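Local coordinates for 150aa long hypothetical histidine triad nucleotide-binding protein (Sulfolobus tokodaii, PDB 2EO4) that binds zinc and probably acts as a histidine-triad nucleotide hydrolase, perhaps with adenylylsulfatase activity, at residues E121-Y124 and Y125-L128. Numbering follows the deposited sequence.
Sequences EKEY and YELL
Tyr-124 turns the edge of its ring onto the face of Tyr-125 in a T-shaped stack, planes at 88°, Tyr-124 CD2 standing 3.6 Å above the plane of the Tyr-125 ring, over its centre. Sequence neighbours can meet like this because Tyr-124 CG lies anti to its backbone N (chi1 163°), Tyr-125 CG anti to its carbonyl carbon. One turn on, Leu-128 lays CG over a face of the Tyr-124 ring, a CH-pi contact 4.2 Å from the centroid. Tyrosine suits both buried places, since each hydroxyl reaches backbone: Tyr-124 OH bonds to Gly-34 N, and Tyr-125 OH to Lys-28 O and Gln-120 N. With an alanine in place of Tyr-125, the Tyr-124 edge would probably lose its aromatic face, and those two backbone groups their hydroxyl partner. The solvent side is looser, suiting charged chains that water can hydrate. Lys-122 CD passes Glu-126 OE2 at 3.5 Å, NZ staying 5.3 Å from that oxygen, while a water donates to both Glu-123 OE2 and Glu-126 OE1, probably easing their repulsion. Three i to i+4 backbone bonds, including Leu-128 N to Tyr-124 O (3.0 Å), join the two segments, as befits the first turns of an amphipathic helix, the C-terminal helix 122-143 following the HIT-fold sheet.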
loop_
_atom_site.group_PDB
_atom_site.type_symbol
_atom_site.label_atom_id
_atom_site.label_comp_id
_atom_site.label_asym_id
_atom_site.label_seq_id
_atom_site.Cartn_x
_atom_site.Cartn_y
_atom_site.Cartn_z
ATOM N N GLU A 121 -23.176 -11.660 8.639
ATOM C CA GLU A 121 -24.623 -11.510 8.582
ATOM C C GLU A 121 -24.896 -10.086 8.113
ATOM O O GLU A 121 -24.056 -9.205 8.290
ATOM C CB GLU A 121 -25.235 -11.736 9.966
ATOM C CG GLU A 121 -25.031 -13.144 10.501
ATOM C CD GLU A 121 -25.540 -14.207 9.542
ATOM O OE1 GLU A 121 -26.734 -14.157 9.180
ATOM O OE2 GLU A 121 -24.747 -15.090 9.148
ATOM N N LYS A 122 -26.060 -9.865 7.511
ATOM C CA LYS A 122 -26.430 -8.547 7.004
ATOM C C LYS A 122 -26.177 -7.424 8.007
ATOM O O LYS A 122 -25.703 -6.347 7.639
ATOM C CB LYS A 122 -27.906 -8.534 6.597
ATOM C CG LYS A 122 -28.382 -7.191 6.059
ATOM C CD LYS A 122 -29.880 -7.182 5.786
ATOM C CE LYS A 122 -30.268 -8.206 4.731
ATOM N NZ LYS A 122 -31.739 -8.200 4.476
ATOM N N GLU A 123 -26.493 -7.681 9.271
ATOM C CA GLU A 123 -26.322 -6.696 10.334
ATOM C C GLU A 123 -24.913 -6.104 10.407
ATOM O O GLU A 123 -24.746 -4.917 10.697
ATOM C CB GLU A 123 -26.685 -7.326 11.681
ATOM C CG GLU A 123 -28.163 -7.688 11.836
ATOM C CD GLU A 123 -28.672 -8.632 10.755
ATOM O OE1 GLU A 123 -28.060 -9.704 10.551
ATOM O OE2 GLU A 123 -29.692 -8.302 10.112
ATOM N N TYR A 124 -23.905 -6.932 10.149
ATOM C CA TYR A 124 -22.514 -6.484 10.179
ATOM C C TYR A 124 -22.255 -5.364 9.176
ATOM O O TYR A 124 -21.692 -4.324 9.519
ATOM C CB TYR A 124 -21.577 -7.655 9.865
ATOM C CG TYR A 124 -20.169 -7.238 9.478
ATOM C CD1 TYR A 124 -19.201 -6.984 10.446
ATOM C CD2 TYR A 124 -19.819 -7.076 8.137
ATOM C CE1 TYR A 124 -17.912 -6.580 10.092
ATOM C CE2 TYR A 124 -18.533 -6.667 7.768
ATOM C CZ TYR A 124 -17.587 -6.424 8.752
ATOM O OH TYR A 124 -16.318 -6.028 8.396
ATOM N N TYR A 125 -22.661 -5.590 7.931
ATOM C CA TYR A 125 -22.453 -4.613 6.866
ATOM C C TYR A 125 -23.210 -3.313 7.101
ATOM O O TYR A 125 -22.688 -2.228 6.849
ATOM C CB TYR A 125 -22.867 -5.212 5.521
ATOM C CG TYR A 125 -22.127 -6.489 5.188
ATOM C CD1 TYR A 125 -20.835 -6.455 4.665
ATOM C CD2 TYR A 125 -22.699 -7.732 5.454
ATOM C CE1 TYR A 125 -20.127 -7.634 4.419
ATOM C CE2 TYR A 125 -22.004 -8.913 5.215
ATOM C CZ TYR A 125 -20.720 -8.858 4.701
ATOM O OH TYR A 125 -20.024 -10.027 4.492
ATOM N N GLU A 126 -24.439 -3.422 7.587
ATOM C CA GLU A 126 -25.244 -2.234 7.829
ATOM C C GLU A 126 -24.644 -1.369 8.935
ATOM O O GLU A 126 -24.528 -0.154 8.785
ATOM C CB GLU A 126 -26.679 -2.641 8.178
ATOM C CG GLU A 126 -27.321 -3.517 7.113
ATOM C CD GLU A 126 -28.755 -3.883 7.436
ATOM O OE1 GLU A 126 -29.016 -4.290 8.589
ATOM O OE2 GLU A 126 -29.614 -3.774 6.535
ATOM N N LEU A 127 -24.244 -1.996 10.035
ATOM C CA LEU A 127 -23.662 -1.260 11.150
ATOM C C LEU A 127 -22.304 -0.651 10.815
ATOM O O LEU A 127 -22.064 0.530 11.071
ATOM C CB LEU A 127 -23.519 -2.166 12.372
ATOM C CG LEU A 127 -22.890 -1.502 13.599
ATOM C CD1 LEU A 127 -23.718 -0.293 14.013
ATOM C CD2 LEU A 127 -22.798 -2.506 14.734
ATOM N N LEU A 128 -21.410 -1.456 10.251
ATOM C CA LEU A 128 -20.082 -0.962 9.903
ATOM C C LEU A 128 -20.150 0.197 8.922
ATOM O O LEU A 128 -19.420 1.176 9.061
ATOM C CB LEU A 128 -19.227 -2.091 9.316
ATOM C CG LEU A 128 -18.367 -2.860 10.321
ATOM C CD1 LEU A 128 -17.335 -1.914 10.926
ATOM C CD2 LEU A 128 -19.244 -3.465 11.407
HETATM O O HOH W 1 -31.227 -5.727 8.959
#